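Local coordinates for protein MHC class I antigen (Anolis carolinensis, PDB 7CPO) that binds a peptide in the groove of its alpha 1 and alpha 2 domains and probably presents it to T cells, as other class I molecules do, at residues 51-62 and 169-180. Residues are numbered along the deposited sequence; the frame is centred on the assembly and turned at random.
Sequences WISKVEKNDPDY and WLQRYLNYGKET
Lys-54 runs along Tyr-176 in the opposite direction to that side chain and ends on its backbone. Its CB sits over one face of the phenol ring, 3.9 Å from the ring centroid and only 12° off the normal, a CH-pi contact; the other face lies against the carbonyl O of Arg-172. The extended chain beyond CG carries CD past CD1 of the ring and CE toward the Tyr-176 carbonyl, where NZ donates to Tyr-176 O at 2.8 Å, in the carbonyl plane and on a lone pair. A long salt bridge joins the same ammonium to Glu-179, whose carboxylate also pairs with Lys-178.

Trp-51 crosses Tyr-176 at about a right angle. A chi1 of 54° swings its indole so that one face meets Gly-177 CA, 3.5 Å from the centroid of the five-membered ring, at the break between helices 152-176 and 178-181. CZ3 reaches Tyr-173 CB, while NE1 is hydrogen-bonded to Gln-33.

Further along the loop, Ile-52 CD1 packs 3.5 Å from Tyr-173 CE1, and Val-55 CG2 meets the edge of Trp-169 at CZ3. Tyr-62 OH and Tyr-173 OH are hydrogen-bonded, though the 2.4 Å length is doubtful; Tyr-62 OH also bonds Tyr-45, and Tyr-173 OH the peptide backbone.

The loop leading into helix 62-87 thus packs on the alpha 2 helix end, grading from exposed charges to tyrosine hydroxyls. With Trp-169 meeting a peptide side chain, this is consistent with the class I A pocket, the hydroxyl bonds probably helping to position Tyr-173 on the peptide.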
loop_
_atom_site.group_PDB
_atom_site.type_symbol
_atom_site.label_atom_id
_atom_site.label_comp_id
_atom_site.label_asym_id
_atom_site.label_seq_id
_atom_site.Cartn_x
_atom_site.Cartn_y
_atom_site.Cartn_z
ATOM N N TRP A 51 -0.948 -13.406 -14.727
ATOM C CA TRP A 51 -2.209 -13.450 -15.447
ATOM C C TRP A 51 -2.402 -12.265 -16.386
ATOM O O TRP A 51 -3.215 -12.363 -17.313
ATOM C CB TRP A 51 -3.377 -13.557 -14.456
ATOM C CG TRP A 51 -3.464 -12.515 -13.343
ATOM C CD1 TRP A 51 -3.169 -12.703 -12.013
ATOM C CD2 TRP A 51 -3.941 -11.156 -13.452
ATOM N NE1 TRP A 51 -3.424 -11.548 -11.296
ATOM C CE2 TRP A 51 -3.894 -10.586 -12.154
ATOM C CE3 TRP A 51 -4.386 -10.361 -14.522
ATOM C CZ2 TRP A 51 -4.268 -9.254 -11.901
ATOM C CZ3 TRP A 51 -4.771 -9.032 -14.264
ATOM C CH2 TRP A 51 -4.711 -8.502 -12.962
ATOM N N ILE A 52 -1.661 -11.167 -16.202
ATOM C CA ILE A 52 -1.878 -9.997 -17.057
ATOM C C ILE A 52 -1.404 -10.242 -18.489
ATOM O O ILE A 52 -1.849 -9.537 -19.406
ATOM C CB ILE A 52 -1.232 -8.735 -16.436
ATOM C CG1 ILE A 52 -1.598 -7.464 -17.213
ATOM C CG2 ILE A 52 0.290 -8.888 -16.306
ATOM C CD1 ILE A 52 -3.060 -7.275 -17.451
ATOM N N SER A 53 -0.563 -11.257 -18.729
ATOM C CA SER A 53 -0.176 -11.520 -20.115
ATOM C C SER A 53 -1.349 -12.014 -20.955
ATOM O O SER A 53 -1.280 -11.974 -22.187
ATOM C CB SER A 53 0.975 -12.522 -20.194
ATOM O OG SER A 53 0.587 -13.793 -19.710
ATOM N N LYS A 54 -2.438 -12.448 -20.327
ATOM C CA LYS A 54 -3.610 -12.824 -21.102
ATOM C C LYS A 54 -4.161 -11.658 -21.926
ATOM O O LYS A 54 -4.931 -11.882 -22.872
ATOM C CB LYS A 54 -4.693 -13.359 -20.173
ATOM C CG LYS A 54 -4.342 -14.639 -19.440
ATOM C CD LYS A 54 -5.556 -15.060 -18.604
ATOM C CE LYS A 54 -5.240 -16.251 -17.740
ATOM N NZ LYS A 54 -6.330 -16.541 -16.786
ATOM N N VAL A 55 -3.787 -10.418 -21.602
ATOM C CA VAL A 55 -4.231 -9.274 -22.389
ATOM C C VAL A 55 -3.647 -9.272 -23.796
ATOM O O VAL A 55 -4.088 -8.495 -24.640
ATOM C CB VAL A 55 -3.878 -7.962 -21.654
ATOM C CG1 VAL A 55 -2.418 -7.613 -21.860
ATOM C CG2 VAL A 55 -4.757 -6.848 -22.116
ATOM N N GLU A 56 -2.681 -10.148 -24.078
ATOM C CA GLU A 56 -1.901 -10.014 -25.303
ATOM C C GLU A 56 -2.586 -10.636 -26.512
ATOM O O GLU A 56 -2.354 -10.184 -27.643
ATOM C CB GLU A 56 -0.516 -10.627 -25.109
ATOM C CG GLU A 56 0.390 -9.781 -24.240
ATOM C CD GLU A 56 1.518 -10.574 -23.615
ATOM O OE1 GLU A 56 1.875 -11.650 -24.163
ATOM O OE2 GLU A 56 2.043 -10.116 -22.571
ATOM N N LYS A 57 -3.425 -11.658 -26.301
ATOM C CA LYS A 57 -4.118 -12.276 -27.425
ATOM C C LYS A 57 -4.909 -11.234 -28.221
ATOM O O LYS A 57 -4.721 -11.093 -29.435
ATOM C CB LYS A 57 -5.028 -13.393 -26.928
ATOM C CG LYS A 57 -5.585 -14.264 -28.042
ATOM C CD LYS A 57 -6.834 -15.022 -27.608
ATOM C CE LYS A 57 -7.835 -14.068 -26.940
ATOM N NZ LYS A 57 -9.200 -14.097 -27.547
ATOM N N ASN A 58 -5.764 -10.463 -27.546
ATOM C CA ASN A 58 -6.573 -9.451 -28.222
ATOM C C ASN A 58 -5.855 -8.122 -28.393
ATOM O O ASN A 58 -6.114 -7.414 -29.369
ATOM C CB ASN A 58 -7.872 -9.201 -27.455
ATOM C CG ASN A 58 -8.914 -10.270 -27.706
ATOM O OD1 ASN A 58 -8.616 -11.336 -28.261
ATOM N ND2 ASN A 58 -10.147 -10.000 -27.276
ATOM N N ASP A 59 -4.962 -7.756 -27.479
ATOM C CA ASP A 59 -4.293 -6.455 -27.515
ATOM C C ASP A 59 -2.780 -6.655 -27.458
ATOM O O ASP A 59 -2.126 -6.356 -26.449
ATOM C CB ASP A 59 -4.801 -5.566 -26.383
ATOM C CG ASP A 59 -4.293 -4.155 -26.483
ATOM O OD1 ASP A 59 -3.543 -3.855 -27.437
ATOM O OD2 ASP A 59 -4.645 -3.347 -25.590
ATOM N N PRO A 60 -2.189 -7.143 -28.550
ATOM C CA PRO A 60 -0.736 -7.350 -28.563
ATOM C C PRO A 60 0.062 -6.068 -28.391
ATOM O O PRO A 60 1.272 -6.148 -28.148
ATOM C CB PRO A 60 -0.490 -7.995 -29.940
ATOM C CG PRO A 60 -1.623 -7.478 -30.781
ATOM C CD PRO A 60 -2.807 -7.438 -29.854
ATOM N N ASP A 61 -0.565 -4.898 -28.461
ATOM C CA ASP A 61 0.139 -3.629 -28.301
ATOM C C ASP A 61 0.022 -3.054 -26.899
ATOM O O ASP A 61 0.518 -1.944 -26.654
ATOM C CB ASP A 61 -0.381 -2.604 -29.308
ATOM C CG ASP A 61 -0.231 -3.075 -30.745
ATOM O OD1 ASP A 61 -1.228 -3.574 -31.315
ATOM O OD2 ASP A 61 0.887 -2.958 -31.290
ATOM N N TYR A 62 -0.618 -3.790 -25.984
ATOM C CA TYR A 62 -0.856 -3.332 -24.618
ATOM C C TYR A 62 0.401 -2.765 -23.954
ATOM O O TYR A 62 0.364 -1.685 -23.351
ATOM C CB TYR A 62 -1.412 -4.501 -23.808
ATOM C CG TYR A 62 -1.790 -4.190 -22.385
ATOM C CD1 TYR A 62 -3.040 -3.651 -22.072
ATOM C CD2 TYR A 62 -0.915 -4.476 -21.337
ATOM C CE1 TYR A 62 -3.399 -3.388 -20.751
ATOM C CE2 TYR A 62 -1.268 -4.222 -20.009
ATOM C CZ TYR A 62 -2.512 -3.685 -19.727
ATOM O OH TYR A 62 -2.847 -3.423 -18.421
ATOM N N TRP A 169 -11.678 -2.416 -18.354
ATOM C CA TRP A 169 -10.423 -3.102 -18.072
ATOM C C TRP A 169 -10.496 -3.850 -16.744
ATOM O O TRP A 169 -10.064 -5.008 -16.649
ATOM C CB TRP A 169 -9.279 -2.104 -18.077
ATOM C CG TRP A 169 -8.902 -1.722 -19.476
ATOM C CD1 TRP A 169 -9.135 -0.529 -20.079
ATOM C CD2 TRP A 169 -8.251 -2.551 -20.452
ATOM N NE1 TRP A 169 -8.667 -0.552 -21.356
ATOM C CE2 TRP A 169 -8.110 -1.778 -21.617
ATOM C CE3 TRP A 169 -7.765 -3.859 -20.448
ATOM C CZ2 TRP A 169 -7.501 -2.270 -22.787
ATOM C CZ3 TRP A 169 -7.158 -4.356 -21.612
ATOM C CH2 TRP A 169 -7.038 -3.559 -22.765
ATOM N N LEU A 170 -11.064 -3.207 -15.718
ATOM C CA LEU A 170 -11.219 -3.860 -14.429
ATOM C C LEU A 170 -11.957 -5.179 -14.588
ATOM O O LEU A 170 -11.523 -6.210 -14.068
ATOM C CB LEU A 170 -11.956 -2.941 -13.453
ATOM C CG LEU A 170 -12.383 -3.630 -12.145
ATOM C CD1 LEU A 170 -11.182 -4.228 -11.425
ATOM C CD2 LEU A 170 -13.149 -2.684 -11.222
ATOM N N GLN A 171 -13.053 -5.171 -15.348
ATOM C CA GLN A 171 -13.803 -6.401 -15.545
ATOM C C GLN A 171 -13.002 -7.429 -16.334
ATOM O O GLN A 171 -13.121 -8.628 -16.074
ATOM C CB GLN A 171 -15.127 -6.104 -16.236
ATOM C CG GLN A 171 -16.143 -5.397 -15.365
ATOM C CD GLN A 171 -17.158 -4.638 -16.190
ATOM O OE1 GLN A 171 -16.938 -4.388 -17.380
ATOM N NE2 GLN A 171 -18.291 -4.294 -15.580
ATOM N N ARG A 172 -12.184 -6.990 -17.291
ATOM C CA ARG A 172 -11.292 -7.923 -17.973
ATOM C C ARG A 172 -10.272 -8.491 -17.005
ATOM O O ARG A 172 -10.011 -9.697 -17.006
ATOM C CB ARG A 172 -10.562 -7.246 -19.137
ATOM C CG ARG A 172 -11.195 -7.417 -20.468
ATOM C CD ARG A 172 -10.485 -6.580 -21.524
ATOM N NE ARG A 172 -11.479 -6.038 -22.447
ATOM C CZ ARG A 172 -11.689 -4.747 -22.686
ATOM N NH1 ARG A 172 -10.953 -3.802 -22.096
ATOM N NH2 ARG A 172 -12.641 -4.406 -23.542
ATOM N N TYR A 173 -9.674 -7.625 -16.180
ATOM C CA TYR A 173 -8.614 -8.073 -15.282
ATOM C C TYR A 173 -9.149 -9.089 -14.282
ATOM O O TYR A 173 -8.506 -10.111 -14.021
ATOM C CB TYR A 173 -8.000 -6.868 -14.568
ATOM C CG TYR A 173 -7.259 -5.909 -15.488
ATOM C CD1 TYR A 173 -6.747 -6.338 -16.710
ATOM C CD2 TYR A 173 -7.075 -4.570 -15.137
ATOM C CE1 TYR A 173 -6.057 -5.456 -17.560
ATOM C CE2 TYR A 173 -6.387 -3.694 -15.968
ATOM C CZ TYR A 173 -5.886 -4.144 -17.181
ATOM O OH TYR A 173 -5.206 -3.287 -18.010
ATOM N N LEU A 174 -10.346 -8.844 -13.745
ATOM C CA LEU A 174 -10.899 -9.734 -12.731
ATOM C C LEU A 174 -11.065 -11.140 -13.271
ATOM O O LEU A 174 -10.790 -12.116 -12.571
ATOM C CB LEU A 174 -12.238 -9.198 -12.234
ATOM C CG LEU A 174 -12.160 -8.076 -11.201
ATOM C CD1 LEU A 174 -13.518 -7.433 -11.075
ATOM C CD2 LEU A 174 -11.693 -8.637 -9.860
ATOM N N ASN A 175 -11.505 -11.268 -14.523
ATOM C CA ASN A 175 -11.606 -12.588 -15.123
ATOM C C ASN A 175 -10.224 -13.186 -15.359
ATOM O O ASN A 175 -9.983 -14.352 -15.035
ATOM C CB ASN A 175 -12.383 -12.521 -16.434
ATOM C CG ASN A 175 -12.327 -13.840 -17.190
ATOM O OD1 ASN A 175 -12.844 -14.842 -16.716
ATOM N ND2 ASN A 175 -11.682 -13.848 -18.347
ATOM N N TYR A 176 -9.306 -12.391 -15.924
ATOM C CA TYR A 176 -7.938 -12.840 -16.158
ATOM C C TYR A 176 -7.335 -13.430 -14.895
ATOM O O TYR A 176 -6.776 -14.533 -14.918
ATOM C CB TYR A 176 -7.068 -11.682 -16.635
ATOM C CG TYR A 176 -7.318 -11.244 -18.039
ATOM C CD1 TYR A 176 -8.083 -12.013 -18.907
ATOM C CD2 TYR A 176 -6.792 -10.039 -18.507
ATOM C CE1 TYR A 176 -8.297 -11.601 -20.214
ATOM C CE2 TYR A 176 -7.007 -9.620 -19.799
ATOM C CZ TYR A 176 -7.763 -10.395 -20.645
ATOM O OH TYR A 176 -7.972 -9.954 -21.933
ATOM N N GLY A 177 -7.446 -12.705 -13.778
ATOM C CA GLY A 177 -6.737 -13.078 -12.564
ATOM C C GLY A 177 -7.583 -13.630 -11.437
ATOM O O GLY A 177 -7.154 -13.606 -10.287
ATOM N N LYS A 178 -8.777 -14.135 -11.751
ATOM C CA LYS A 178 -9.719 -14.561 -10.711
ATOM C C LYS A 178 -9.123 -15.623 -9.782
ATOM O O LYS A 178 -9.410 -15.634 -8.578
ATOM C CB LYS A 178 -10.997 -15.094 -11.360
ATOM C CG LYS A 178 -10.778 -16.270 -12.341
ATOM C CD LYS A 178 -12.049 -16.536 -13.129
ATOM C CE LYS A 178 -11.831 -17.531 -14.258
ATOM N NZ LYS A 178 -11.615 -18.930 -13.808
ATOM N N GLU A 179 -8.311 -16.536 -10.324
ATOM C CA GLU A 179 -7.781 -17.637 -9.521
ATOM C C GLU A 179 -6.952 -17.132 -8.353
ATOM O O GLU A 179 -6.972 -17.732 -7.274
ATOM C CB GLU A 179 -6.953 -18.593 -10.385
ATOM C CG GLU A 179 -7.552 -18.884 -11.772
ATOM C CD GLU A 179 -7.419 -17.722 -12.831
ATOM O OE1 GLU A 179 -6.553 -16.799 -12.710
ATOM O OE2 GLU A 179 -8.215 -17.749 -13.805
ATOM N N THR A 180 -6.230 -16.033 -8.528
ATOM C CA THR A 180 -5.499 -15.478 -7.398
ATOM C C THR A 180 -6.164 -14.246 -6.796
ATOM O O THR A 180 -6.051 -14.033 -5.585
ATOM C CB THR A 180 -4.053 -15.159 -7.803
ATOM O OG1 THR A 180 -4.041 -14.198 -8.861
ATOM C CG2 THR A 180 -3.366 -16.410 -8.299
HETATM O O HOH W 1 -6.807 -10.895 -24.960
#